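Local coordinates for glycerol kinase, putative (Plasmodium falciparum, PDB 2W40), which probably catalyses the ATP-dependent phosphorylation of glycerol to sn-glycerol 3-phosphate, the single step of the glycerol kinase pathway, at residues D48-M53 with G96-N101; I89-I94 with I167-I172; Q127-T132 with Q199-M204; G247-A252 with E263-Y268; Q256-E261 with V410-G415. All blocks are in the same frame, centred on the assembly; numbering follows the deposited sequence. Where two conformers were deposited one is given.

Interaction 1 (D48-M53 with G96-N101); sequences DPIEIM and GKPLYN. With EDO (1,2-ethanediol), chain B.
P49 lays its ring against the ring of P98, the two rings pointing in opposite directions as they overlap, with P49 CG 4.0 Å from P98 CG. The contact sits at the capped first turn of helix 49-70, where the helix meets the loop between strands 88-92 and 102-103. Proline suits this first turn: its nitrogen has no hydrogen to satisfy, its ring already holds phi at a helical value, and the same ring offers a compact apolar surface to the loop. P98 answers with another rigid ring, and I50 crosses it at about a right angle. The longer branch of I50 runs beside its own backbone N (chi1 -64°) and continues extended, which carries CD1 to within 4.0 Å of P98 CD. Next to this, at the CD corner of P49, the side chain of N101 closes in on the D48 backbone and the P49 ring, where D48 and N101 bring the two backbones nearest.

D48 turns its carboxylate back on the helix instead of across the contact. As the N-cap it uses one oxygen, OD1, for two bonds: I50 N lies 2.9 Å from D48 OD1, and E51 N lies 3.2 Å from D48 OD1. Both donors come from the same face, E51 N almost directly above the carboxylate plane, and the pair probably restrains the carboxylate's rotation. The loop's other end carries Y100, whose hydroxyl also pairs with E46 and R109; a bound 1,2-ethanediol lies at the ring edge, its O1 donating to Y100 OH at 2.7 Å.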
# COMPACT_ATOMS: atom_id res chain seq x y z
N ASP C 48 4.37 23.75 14.07
CA ASP C 48 4.23 25.16 14.35
C ASP C 48 4.55 25.40 15.83
O ASP C 48 3.83 24.92 16.67
CB ASP C 48 2.75 25.57 14.11
CG ASP C 48 2.47 27.01 14.37
OD1 ASP C 48 3.32 27.65 15.07
OD2 ASP C 48 1.38 27.50 13.89
N PRO C 49 5.66 26.07 16.14
CA PRO C 49 6.02 26.23 17.57
C PRO C 49 5.07 27.06 18.41
O PRO C 49 5.07 26.89 19.63
CB PRO C 49 7.42 26.91 17.53
CG PRO C 49 7.76 26.98 16.20
CD PRO C 49 6.65 26.75 15.30
N ILE C 50 4.37 28.00 17.78
CA ILE C 50 3.43 28.83 18.45
C ILE C 50 2.17 28.03 18.74
O ILE C 50 1.59 28.10 19.86
CB ILE C 50 3.21 30.14 17.66
CG1 ILE C 50 4.55 30.91 17.66
CG2 ILE C 50 2.03 30.92 18.25
CD1 ILE C 50 4.52 32.07 16.73
N GLU C 51 1.78 27.15 17.82
CA GLU C 51 0.63 26.26 18.08
C GLU C 51 0.93 25.41 19.29
O GLU C 51 0.05 25.21 20.12
CB GLU C 51 0.30 25.42 16.89
CG GLU C 51 -0.89 24.50 17.00
CD GLU C 51 -1.07 23.53 15.85
OE1 GLU C 51 -0.20 23.41 14.94
OE2 GLU C 51 -2.10 22.80 15.93
N ILE C 52 2.12 24.81 19.35
CA ILE C 52 2.45 24.06 20.52
C ILE C 52 2.30 24.89 21.82
O ILE C 52 1.78 24.37 22.83
CB ILE C 52 3.87 23.46 20.36
CG1 ILE C 52 3.82 22.36 19.27
CG2 ILE C 52 4.39 22.89 21.77
CD1 ILE C 52 5.19 21.83 18.90
N MET C 53 2.90 26.08 21.87
CA MET C 53 2.78 26.87 23.07
C MET C 53 1.33 27.22 23.43
O MET C 53 0.94 27.18 24.63
CB MET C 53 3.58 28.15 22.99
CG MET C 53 5.02 27.97 23.07
SD MET C 53 5.66 27.06 24.53
CE MET C 53 5.00 27.74 25.94
N GLY C 96 11.39 36.45 21.00
CA GLY C 96 10.92 35.11 21.03
C GLY C 96 10.28 34.56 19.75
O GLY C 96 9.83 33.40 19.74
N LYS C 97 10.25 35.36 18.69
CA LYS C 97 9.66 34.99 17.40
C LYS C 97 10.47 33.89 16.70
O LYS C 97 11.66 34.06 16.50
CB LYS C 97 9.68 36.18 16.47
CG LYS C 97 8.71 36.03 15.33
CD LYS C 97 8.67 37.30 14.30
N PRO C 98 9.85 32.78 16.35
CA PRO C 98 10.51 31.74 15.57
C PRO C 98 10.91 32.27 14.21
O PRO C 98 10.15 33.00 13.60
CB PRO C 98 9.44 30.64 15.40
CG PRO C 98 8.55 30.86 16.49
CD PRO C 98 8.50 32.34 16.77
N LEU C 99 12.09 31.86 13.76
CA LEU C 99 12.55 32.29 12.45
C LEU C 99 12.12 31.29 11.38
O LEU C 99 12.31 31.56 10.19
CB LEU C 99 14.07 32.52 12.52
CG LEU C 99 14.55 33.61 13.47
CD1 LEU C 99 16.02 33.49 13.52
CD2 LEU C 99 14.26 34.97 12.94
N TYR C 100 11.65 30.10 11.80
CA TYR C 100 11.17 29.07 10.95
C TYR C 100 10.36 28.12 11.80
O TYR C 100 10.48 28.16 12.99
CB TYR C 100 12.35 28.35 10.31
CG TYR C 100 11.91 27.43 9.14
CD1 TYR C 100 11.72 27.96 7.89
CD2 TYR C 100 11.74 26.03 9.29
CE1 TYR C 100 11.26 27.12 6.83
CE2 TYR C 100 11.38 25.22 8.27
CZ TYR C 100 11.14 25.74 7.01
OH TYR C 100 10.72 24.99 5.92
N ASN C 101 9.54 27.28 11.19
CA ASN C 101 8.86 26.19 11.93
C ASN C 101 9.86 25.32 12.68
O ASN C 101 11.02 25.24 12.34
CB ASN C 101 8.03 25.31 11.03
CG ASN C 101 6.62 25.87 10.68
OD1 ASN C 101 6.01 25.44 9.65
ND2 ASN C 101 6.14 26.80 11.41
C1 EDO B . 8.83 26.84 4.13
O1 EDO B . 10.23 26.39 3.72
C2 EDO B . 7.70 26.09 4.96
O2 EDO B . 7.74 26.11 6.48

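Interaction 2 (I89-I94 with I167-I172); sequences IIWDRI and INTWLI
W91 and W170 form the aromatic centre of this contact, a T-shaped (edge-to-face) pair. The edge of W170 is directed at the face of W91, with the six-membered ring centroids 4.9 Å apart and the planes at 64°. W170 CE3 stands over the middle of the W91 indole and approaches W91 CD2 to 3.5 Å. The first torsion of W91 is the less common one for a large ring, with CG between the backbone N and the carbonyl carbon (chi1 60°), and it turns the indole face to the helix. F173, one turn further along, makes a second edge-to-face pair with W91.

A CH-pi contact comes next. I89 CD1 sits over the face of the five-membered ring of W170, 3.7 Å from its centroid, while W91 meets the same indole at its edge.

Plain apolar packing fills in around these rings. I89 CD1 also touches I167 CD1 at 3.9 Å, and T169 CG2 lies at the rim of the W91 ring, 3.7 Å from W91 CH2. Terminal methyls such as I89 CD1 and T169 CG2 suit places where a flat ring is met by a small rounded group.

These side chains join strand 88-92, paired antiparallel with strand 162-166, to helix 167-176, which starts right after that partner strand and runs 30° from strand 89-92 at an axis distance of 9.3 Å. No hydrogen bond spans the contact; W170 NE1 donates to P49 O and T169 OG1 is bonded to Y181 O. These two polar groups are thus served by other neighbours, and strand and helix are matched by ring shape and dispersion.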
# COMPACT_ATOMS: atom_id res chain seq x y z
N ILE C 89 14.11 24.26 16.85
CA ILE C 89 13.54 25.62 16.51
C ILE C 89 14.72 26.61 16.71
O ILE C 89 15.49 26.53 17.66
CB ILE C 89 12.33 26.02 17.38
CG1 ILE C 89 11.21 24.97 17.33
CG2 ILE C 89 11.73 27.40 16.96
CD1 ILE C 89 10.51 25.02 18.70
N ILE C 90 14.79 27.56 15.80
CA ILE C 90 15.72 28.70 15.90
C ILE C 90 14.78 29.95 15.98
O ILE C 90 13.87 30.17 15.13
CB ILE C 90 16.74 28.82 14.75
CG1 ILE C 90 17.51 27.49 14.62
CG2 ILE C 90 17.72 30.00 14.93
CD1 ILE C 90 18.56 27.41 13.50
N TRP C 91 14.99 30.73 17.04
CA TRP C 91 14.15 31.89 17.26
C TRP C 91 14.96 33.14 17.62
O TRP C 91 16.12 33.07 17.91
CB TRP C 91 13.10 31.67 18.35
CG TRP C 91 13.55 31.34 19.75
CD1 TRP C 91 13.70 32.20 20.80
CD2 TRP C 91 13.81 30.01 20.31
NE1 TRP C 91 14.08 31.55 21.93
CE2 TRP C 91 14.14 30.19 21.69
CE3 TRP C 91 13.85 28.72 19.79
CZ2 TRP C 91 14.41 29.11 22.54
CZ3 TRP C 91 14.12 27.63 20.64
CH2 TRP C 91 14.39 27.83 22.00
N ASP C 92 14.30 34.29 17.52
CA ASP C 92 14.86 35.57 17.89
C ASP C 92 14.92 35.67 19.44
O ASP C 92 13.88 35.52 20.10
CB ASP C 92 14.02 36.74 17.37
CG ASP C 92 14.58 38.08 17.81
OD1 ASP C 92 15.73 38.36 17.52
OD2 ASP C 92 13.82 38.85 18.37
N ARG C 93 16.08 35.95 20.01
CA ARG C 93 16.25 36.04 21.45
C ARG C 93 15.37 37.10 22.14
O ARG C 93 14.72 36.87 23.16
CB ARG C 93 17.71 36.33 21.72
CG ARG C 93 18.10 36.49 23.18
CD ARG C 93 19.59 36.37 23.39
NE ARG C 93 20.39 37.18 22.46
CZ ARG C 93 20.48 38.49 22.52
NH1 ARG C 93 19.80 39.18 23.44
NH2 ARG C 93 21.20 39.11 21.64
N ILE C 94 15.37 38.28 21.56
CA ILE C 94 14.74 39.43 22.22
C ILE C 94 13.23 39.37 22.15
O ILE C 94 12.56 39.58 23.17
CB ILE C 94 15.24 40.75 21.69
CG1 ILE C 94 16.69 40.94 22.04
CG2 ILE C 94 14.34 41.91 22.28
CD1 ILE C 94 17.01 40.97 23.51
N ILE C 167 12.85 21.31 21.94
CA ILE C 167 11.51 21.68 22.39
C ILE C 167 11.52 22.05 23.90
O ILE C 167 10.84 22.93 24.33
CB ILE C 167 10.51 20.55 22.09
CG1 ILE C 167 10.24 20.45 20.58
CG2 ILE C 167 9.19 20.67 22.94
CD1 ILE C 167 9.31 21.55 20.08
N ASN C 168 12.37 21.35 24.66
CA ASN C 168 12.49 21.69 26.06
C ASN C 168 12.93 23.11 26.30
O ASN C 168 12.33 23.83 27.11
CB ASN C 168 13.44 20.79 26.80
CG ASN C 168 14.83 20.77 26.24
OD1 ASN C 168 15.00 20.64 25.01
ND2 ASN C 168 15.84 20.78 27.12
N THR C 169 13.97 23.53 25.54
CA THR C 169 14.48 24.89 25.57
C THR C 169 13.40 25.92 25.19
O THR C 169 13.26 27.01 25.82
CB THR C 169 15.72 25.00 24.70
OG1 THR C 169 16.65 24.02 25.11
CG2 THR C 169 16.37 26.44 24.84
N TRP C 170 12.62 25.57 24.16
CA TRP C 170 11.55 26.42 23.67
C TRP C 170 10.47 26.62 24.82
O TRP C 170 10.02 27.75 25.10
CB TRP C 170 10.97 25.79 22.41
CG TRP C 170 9.78 26.46 21.81
CD1 TRP C 170 8.52 25.91 21.65
CD2 TRP C 170 9.69 27.82 21.30
NE1 TRP C 170 7.67 26.83 21.04
CE2 TRP C 170 8.33 28.01 20.84
CE3 TRP C 170 10.60 28.88 21.23
CZ2 TRP C 170 7.89 29.20 20.25
CZ3 TRP C 170 10.18 30.06 20.65
CH2 TRP C 170 8.83 30.23 20.16
N LEU C 171 10.04 25.54 25.41
CA LEU C 171 9.03 25.62 26.45
C LEU C 171 9.52 26.44 27.63
O LEU C 171 8.81 27.28 28.15
CB LEU C 171 8.61 24.19 26.85
CG LEU C 171 7.50 23.51 26.13
CD1 LEU C 171 7.45 23.72 24.62
CD2 LEU C 171 7.26 22.06 26.59
N ILE C 172 10.73 26.20 28.09
CA ILE C 172 11.26 26.88 29.27
C ILE C 172 11.45 28.38 28.94
O ILE C 172 11.05 29.25 29.73
CB ILE C 172 12.63 26.22 29.72
CG1 ILE C 172 12.40 24.75 30.27
CG2 ILE C 172 13.37 27.18 30.70
CD1 ILE C 172 13.78 24.01 30.46

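Interaction 3 (Q127-T132 with Q199-M204); sequences QKKTGT and QWDEKM. With EDO (1,2-ethanediol), chain D.
K129 reaches across to D201 and M204 from the last turn of helix 123-130, and every atom of its chain has a neighbour. CB lies against a bound 1,2-ethanediol, probably from the crystallisation liquor. CG, anti to the backbone N (chi1 177°), packs on the thioether arm, with K129 CG 4.0 Å from M204 CG. Bends at each of the next three torsions then curl the chain: K129 CD comes 3.6 Å from D201 CG, and K129 CE 3.5 Å from D201 OD1. The tip straddles the carboxylate in a salt bridge, K129 NZ lying 3.1 Å from both D201 OD1 and D201 OD2, each a weak hydrogen bond. A shorter one goes to the diol, K129 NZ to O2 at 2.7 Å. K203 NZ stands 4.5 Å from K129 NZ, a like charge that D201 probably helps to offset.

Beneath this polar layer T130 CG2 rests 3.8 Å from M204 CG, and T130 OG1 is bonded back to I126 O. The flexible methionine, bent at chi2 and chi3, can shape itself to both K129 and T130. D201 also accepts from M204 N through OD2, so the arrangement is an N-cap, here of helix 202-207, tied by a salt bridge to a neighbouring helix.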
# COMPACT_ATOMS: atom_id res chain seq x y z
N GLN C 127 31.49 9.62 16.02
CA GLN C 127 30.86 8.73 16.98
C GLN C 127 31.54 8.83 18.30
O GLN C 127 30.88 8.91 19.35
CB GLN C 127 30.80 7.34 16.43
CG GLN C 127 30.05 6.36 17.41
CD GLN C 127 30.34 4.88 17.16
OE1 GLN C 127 31.37 4.47 16.56
NE2 GLN C 127 29.42 4.05 17.67
N LYS C 128 32.87 8.86 18.32
CA LYS C 128 33.62 8.97 19.60
C LYS C 128 33.27 10.30 20.27
O LYS C 128 33.08 10.39 21.44
CB LYS C 128 35.12 8.86 19.40
CG LYS C 128 35.68 7.46 19.03
CD LYS C 128 35.05 6.27 19.89
CE LYS C 128 35.69 4.90 19.56
NZ LYS C 128 34.74 3.71 19.64
N LYS C 129 33.14 11.35 19.48
CA LYS C 129 32.86 12.65 20.06
C LYS C 129 31.45 12.74 20.65
O LYS C 129 31.28 13.29 21.71
CB LYS C 129 33.16 13.70 19.03
CG LYS C 129 32.85 15.14 19.45
CD LYS C 129 33.60 15.67 20.66
CE LYS C 129 35.21 15.86 20.52
NZ LYS C 129 35.52 16.83 19.39
N THR C 130 30.46 12.32 19.84
CA THR C 130 29.05 12.63 20.07
C THR C 130 28.20 11.46 20.48
O THR C 130 27.07 11.64 20.89
CB THR C 130 28.38 13.33 18.84
OG1 THR C 130 28.27 12.32 17.80
CG2 THR C 130 29.10 14.62 18.42
N GLY C 131 28.64 10.24 20.22
CA GLY C 131 27.79 9.07 20.37
C GLY C 131 27.00 8.49 19.20
O GLY C 131 26.48 7.38 19.26
N THR C 132 27.12 9.17 18.07
CA THR C 132 26.42 8.81 16.86
C THR C 132 27.27 9.14 15.61
O THR C 132 28.12 10.00 15.69
CB THR C 132 25.03 9.60 16.73
OG1 THR C 132 24.23 9.03 15.68
CG2 THR C 132 25.28 11.15 16.63
N GLN C 199 29.87 18.96 27.34
CA GLN C 199 29.88 20.35 26.87
C GLN C 199 29.66 20.50 25.39
O GLN C 199 29.93 19.61 24.64
CB GLN C 199 31.28 20.89 27.14
CG GLN C 199 31.81 20.77 28.60
CD GLN C 199 31.09 21.63 29.57
OE1 GLN C 199 30.45 22.64 29.19
NE2 GLN C 199 31.13 21.25 30.86
N TRP C 200 29.11 21.61 24.96
CA TRP C 200 29.03 21.94 23.53
C TRP C 200 30.44 21.87 22.96
O TRP C 200 31.39 22.38 23.60
CB TRP C 200 28.45 23.31 23.32
CG TRP C 200 27.06 23.53 23.85
CD1 TRP C 200 26.70 24.44 24.76
CD2 TRP C 200 25.88 22.80 23.52
NE1 TRP C 200 25.35 24.39 25.02
CE2 TRP C 200 24.80 23.41 24.24
CE3 TRP C 200 25.59 21.75 22.61
CZ2 TRP C 200 23.48 22.95 24.15
CZ3 TRP C 200 24.28 21.29 22.52
CH2 TRP C 200 23.21 21.94 23.27
N ASP C 201 30.56 21.23 21.82
CA ASP C 201 31.87 20.98 21.19
C ASP C 201 32.13 21.98 20.05
O ASP C 201 31.36 22.07 19.06
CB ASP C 201 31.91 19.59 20.65
CG ASP C 201 33.31 19.22 20.16
OD1 ASP C 201 34.25 19.17 20.98
OD2 ASP C 201 33.42 19.11 18.92
N GLU C 202 33.24 22.70 20.18
CA GLU C 202 33.60 23.72 19.20
C GLU C 202 33.77 23.17 17.78
O GLU C 202 33.29 23.74 16.81
CB GLU C 202 34.84 24.53 19.65
CG GLU C 202 35.07 25.76 18.77
CD GLU C 202 36.28 26.59 19.18
OE1 GLU C 202 36.73 26.46 20.36
OE2 GLU C 202 36.75 27.35 18.29
N LYS C 203 34.41 21.99 17.69
CA LYS C 203 34.65 21.37 16.41
C LYS C 203 33.34 20.97 15.73
O LYS C 203 33.10 21.20 14.54
CB LYS C 203 35.56 20.15 16.60
CG LYS C 203 37.03 20.40 16.96
CD LYS C 203 37.94 19.15 16.80
CE LYS C 203 39.25 19.40 17.55
NZ LYS C 203 38.96 19.64 19.03
N MET C 204 32.41 20.33 16.47
CA MET C 204 31.15 20.02 15.89
C MET C 204 30.40 21.29 15.44
O MET C 204 29.71 21.30 14.40
CB MET C 204 30.28 19.26 16.89
CG MET C 204 30.81 17.88 17.34
SD MET C 204 31.35 16.79 15.99
CE MET C 204 29.96 16.82 14.84
C1 EDO D . 34.78 16.20 14.96
O1 EDO D . 36.08 15.91 14.43
C2 EDO D . 34.68 15.17 16.05
O2 EDO D . 35.69 15.40 17.06

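Interaction 4 (G247-A252 with E263-Y268); sequences GDQQSA and EAKCTY
Q249 and K265 cross at about a right angle, and the amide oxygen of one meets the ammonium of the other: K265 NZ donates to Q249 OE1 at 3.1 Å, a weak bond. Q249 leaves its helix with CG beside the backbone N and bends again at chi2 (-46°), which brings the amide away from the helix and over to T267. Its oxygen ends up close against that residue, with Q249 OE1 3.1 Å from T267 CB. K265 arrives from the strand by an unusual route, CG lying between the backbone N and the carbonyl carbon (chi1 67°), after which its outer half runs straight alongside the helix backbone, K265 CE 3.2 Å from Q249 O.

The two pieces belong to the halves of an actin-like ATPase fold. Helix 248-255 follows strand 241-247 of the N-terminal sheet, and strand 264-268 belongs to the sheet of the C-terminal domain; their short axes pass 9.1 Å apart at 128°. A bound glycerol lies beside this helix start, bonded to Q249 NE2 and D248 OD1. K265 therefore probably acts in the second shell: its weak bond to OE1 is consistent with helping to orient NE2 toward glycerol.

Burial of the lysine is probably eased by several acceptors around NZ. K265 NZ donates to T267 OG1 at 2.7 Å and also to F273 O, while T267 OG1 is bonded in turn to D414 OD2. Between these polar ends A252 offers just a methyl, small enough for close approach: A252 CB stands 3.8 Å from K265 CE and 3.4 Å from T267 OG1.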
# COMPACT_ATOMS: atom_id res chain seq x y z
N GLY C 247 14.75 14.58 28.14
CA GLY C 247 14.23 14.05 26.91
C GLY C 247 13.23 12.89 27.18
O GLY C 247 13.34 12.17 28.16
N ASP C 248 12.17 12.81 26.35
CA ASP C 248 11.08 11.89 26.58
C ASP C 248 11.48 10.46 26.79
O ASP C 248 11.00 9.83 27.79
CB ASP C 248 9.87 12.09 25.66
CG ASP C 248 10.15 11.85 24.15
OD1 ASP C 248 11.26 11.46 23.78
OD2 ASP C 248 9.20 12.10 23.34
N GLN C 249 12.36 9.95 25.93
CA GLN C 249 12.65 8.48 26.02
C GLN C 249 13.50 8.20 27.31
O GLN C 249 13.39 7.12 27.92
CB GLN C 249 13.28 7.98 24.77
CG GLN C 249 12.37 8.10 23.53
CD GLN C 249 10.93 7.63 23.81
OE1 GLN C 249 10.79 6.51 24.38
NE2 GLN C 249 9.90 8.46 23.55
N GLN C 250 14.43 9.11 27.66
CA GLN C 250 15.14 9.04 28.93
C GLN C 250 14.18 9.22 30.11
O GLN C 250 14.30 8.52 31.16
CB GLN C 250 16.27 10.09 28.92
CG GLN C 250 17.44 9.68 28.09
CD GLN C 250 17.49 10.26 26.70
OE1 GLN C 250 16.42 10.58 26.13
NE2 GLN C 250 18.74 10.30 26.06
N SER C 251 13.18 10.07 29.95
CA SER C 251 12.11 10.23 30.99
C SER C 251 11.46 8.89 31.29
O SER C 251 11.24 8.53 32.45
CB SER C 251 11.10 11.31 30.64
OG SER C 251 10.41 11.75 31.77
N ALA C 252 11.16 8.12 30.26
CA ALA C 252 10.56 6.83 30.39
C ALA C 252 11.46 5.82 31.12
O ALA C 252 10.97 4.89 31.84
CB ALA C 252 10.20 6.32 28.99
N GLU C 263 19.72 -3.01 32.77
CA GLU C 263 18.33 -2.92 32.67
C GLU C 263 17.96 -2.13 31.41
O GLU C 263 18.65 -1.11 31.07
CB GLU C 263 17.71 -2.23 33.85
CG GLU C 263 17.82 -2.98 35.23
CD GLU C 263 16.91 -2.34 36.25
OE1 GLU C 263 17.30 -1.31 36.86
OE2 GLU C 263 15.72 -2.83 36.37
N ALA C 264 16.86 -2.58 30.82
CA ALA C 264 16.37 -2.09 29.50
C ALA C 264 14.88 -1.86 29.46
O ALA C 264 14.12 -2.63 30.03
CB ALA C 264 16.72 -2.98 28.41
N LYS C 265 14.46 -0.81 28.74
CA LYS C 265 13.03 -0.55 28.50
C LYS C 265 12.82 -0.29 27.01
O LYS C 265 13.73 0.10 26.29
CB LYS C 265 12.53 0.57 29.32
CG LYS C 265 13.12 1.98 28.93
CD LYS C 265 12.18 2.70 27.90
CE LYS C 265 12.76 4.01 27.39
NZ LYS C 265 12.10 4.37 26.14
N CYS C 266 11.59 -0.43 26.61
CA CYS C 266 11.14 -0.10 25.27
C CYS C 266 9.81 0.62 25.34
O CYS C 266 8.87 0.12 25.95
CB CYS C 266 11.06 -1.35 24.44
SG CYS C 266 10.67 -1.00 22.73
N THR C 267 9.75 1.85 24.79
CA THR C 267 8.57 2.63 24.71
C THR C 267 8.00 2.59 23.31
O THR C 267 8.74 2.82 22.34
CB THR C 267 8.87 4.13 25.12
OG1 THR C 267 9.42 4.22 26.49
CG2 THR C 267 7.62 4.97 25.04
N TYR C 268 6.69 2.33 23.24
CA TYR C 268 5.94 2.30 22.03
C TYR C 268 5.07 3.57 22.01
O TYR C 268 4.15 3.76 22.82
CB TYR C 268 5.01 1.06 21.96
CG TYR C 268 5.76 -0.26 21.92
CD1 TYR C 268 5.87 -0.98 20.77
CD2 TYR C 268 6.22 -0.87 23.05
CE1 TYR C 268 6.50 -2.18 20.72
CE2 TYR C 268 6.92 -2.13 22.98
CZ TYR C 268 7.01 -2.77 21.85
OH TYR C 268 7.64 -4.03 21.86

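Interaction 5 (Q256-E261 with V410-G415); sequences QAIFDE and VLRCDG
Q256 fills the tight part of this contact, its side chain inserted between R412 and D414 of one strand. The chain leaves with CG beside the backbone N (chi1 -75°) and bends again at chi2, which lays the amide across the strand. Its stem packs closely: Q256 CG is 3.7 Å from D414 OD1, and Q256 CD is 4.0 Å from R412 CB. The amide comes to the edge of the R412 guanidinium with the two planes almost perpendicular, 88° apart, and stands 65° from the D414 carboxylate. A neutral group that can both donate and accept suits a place between a cation and an anion. Both charged neighbours have second partners, R412 NH2 bonding to R471 O and D414 OD2 to T267 OG1.

Away from Q256 the contact loosens. I258 slides past R412 with I258 CG2 4.2 Å from R412 CD, a van der Waals touch along the aliphatic part of the arginine. Beyond it the loop turns outward to D260 and E261, which are exposed, and R412 itself is partly open to solvent.

The loop begins where helix 248-255 stops in a Schellman motif at A257, whose positive phi ends the helix, and I258 then centres an inverse gamma turn. Strand 411-414 lies in the C-terminal sheet and leads to G416, an ADP-binding residue, so this helix end packs on the strand that enters the nucleotide site of an actin-like ATPase fold.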
# COMPACT_ATOMS: atom_id res chain seq x y z
N GLN C 256 10.30 3.98 34.46
CA GLN C 256 10.30 2.50 34.49
C GLN C 256 11.32 2.04 35.60
O GLN C 256 11.56 0.82 35.76
CB GLN C 256 10.73 1.96 33.16
CG GLN C 256 9.77 2.00 32.01
CD GLN C 256 8.85 0.80 31.98
OE1 GLN C 256 8.29 0.47 30.96
NE2 GLN C 256 8.65 0.22 33.09
N ALA C 257 12.01 2.97 36.24
CA ALA C 257 13.11 2.71 37.24
C ALA C 257 14.22 1.79 36.72
O ALA C 257 14.67 0.93 37.45
CB ALA C 257 12.57 2.09 38.57
N ILE C 258 14.63 1.98 35.46
CA ILE C 258 15.71 1.20 34.90
C ILE C 258 17.02 1.95 35.23
O ILE C 258 17.74 2.60 34.44
CB ILE C 258 15.47 0.76 33.45
CG1 ILE C 258 15.56 1.94 32.60
CG2 ILE C 258 14.10 -0.14 33.25
CD1 ILE C 258 16.12 1.51 31.14
N PHE C 259 17.39 1.86 36.50
CA PHE C 259 18.51 2.57 37.06
C PHE C 259 19.76 1.76 37.20
O PHE C 259 20.82 2.35 37.51
CB PHE C 259 18.14 3.09 38.49
CG PHE C 259 16.97 4.02 38.53
CD1 PHE C 259 16.96 5.15 37.73
CD2 PHE C 259 15.85 3.78 39.30
CE1 PHE C 259 15.90 6.06 37.84
CE2 PHE C 259 14.78 4.65 39.36
CZ PHE C 259 14.78 5.75 38.60
N ASP C 260 19.67 0.43 37.07
CA ASP C 260 20.86 -0.41 37.19
C ASP C 260 21.42 -0.77 35.85
O ASP C 260 20.69 -0.99 34.87
CB ASP C 260 20.58 -1.73 37.91
CG ASP C 260 20.12 -1.57 39.37
OD1 ASP C 260 20.50 -0.61 40.01
OD2 ASP C 260 19.34 -2.46 39.84
N GLU C 261 22.74 -0.86 35.80
CA GLU C 261 23.41 -1.34 34.62
C GLU C 261 22.78 -2.65 34.11
O GLU C 261 22.51 -3.63 34.90
CB GLU C 261 24.89 -1.49 34.97
CG GLU C 261 25.78 -1.70 33.87
CD GLU C 261 27.21 -1.71 34.33
OE1 GLU C 261 27.56 -1.19 35.48
OE2 GLU C 261 28.00 -2.23 33.52
N VAL C 410 14.60 -9.48 30.96
CA VAL C 410 13.28 -8.97 30.73
C VAL C 410 13.47 -7.66 29.93
O VAL C 410 14.54 -7.01 30.04
CB VAL C 410 12.48 -8.80 31.96
CG1 VAL C 410 13.05 -7.65 32.90
CG2 VAL C 410 11.09 -8.50 31.61
N LEU C 411 12.47 -7.34 29.11
CA LEU C 411 12.38 -6.06 28.48
C LEU C 411 11.17 -5.44 29.08
O LEU C 411 10.09 -5.99 28.93
CB LEU C 411 12.25 -6.20 26.92
CG LEU C 411 12.25 -4.85 26.13
CD1 LEU C 411 13.58 -4.07 26.45
CD2 LEU C 411 12.00 -5.16 24.55
N ARG C 412 11.32 -4.31 29.76
CA ARG C 412 10.19 -3.59 30.35
C ARG C 412 9.65 -2.66 29.26
O ARG C 412 10.42 -1.87 28.69
CB ARG C 412 10.59 -2.74 31.55
CG ARG C 412 11.09 -3.57 32.67
CD ARG C 412 11.06 -2.86 34.05
NE ARG C 412 9.87 -2.00 34.39
CZ ARG C 412 8.71 -2.35 35.03
NH1 ARG C 412 8.45 -3.60 35.46
NH2 ARG C 412 7.80 -1.42 35.29
N CYS C 413 8.36 -2.68 29.04
CA CYS C 413 7.70 -2.01 27.92
C CYS C 413 6.59 -1.13 28.44
O CYS C 413 5.89 -1.43 29.42
CB CYS C 413 7.15 -3.01 26.86
SG CYS C 413 8.45 -3.94 25.97
N ASP C 414 6.39 -0.04 27.72
CA ASP C 414 5.35 0.87 28.02
C ASP C 414 4.80 1.52 26.78
O ASP C 414 5.42 1.56 25.77
CB ASP C 414 5.91 1.90 28.98
CG ASP C 414 7.15 2.71 28.42
OD1 ASP C 414 8.35 2.23 28.56
OD2 ASP C 414 6.84 3.77 27.79
N GLY C 415 3.62 2.05 26.90
CA GLY C 415 2.96 2.78 25.79
C GLY C 415 1.59 2.29 25.46
O GLY C 415 1.19 1.19 25.75

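Overall arrangement
The five contacts form two clusters and one outlier. Interactions 1 and 2 have centres about 8 Å apart and alternate along the chain; L99 N meets I90 O at 2.8 Å, so the loop 96-101 runs beside strand 88-92. Interaction 3 begins between the segments of interaction 2 yet lies apart, its centre about 22 Å from that of interaction 2. Interactions 4 and 5, centres about 7 Å apart, also alternate and share neighbouring strands 264-268 and 411-414 of the C-terminal sheet. Interactions 1 and 5 lie about 34 Å apart between centres, on opposite sides of the chain's centre. Interactions 1 to 3 thus stay within the N-terminal family region, while interaction 4 joins the two halves near bound glycerol.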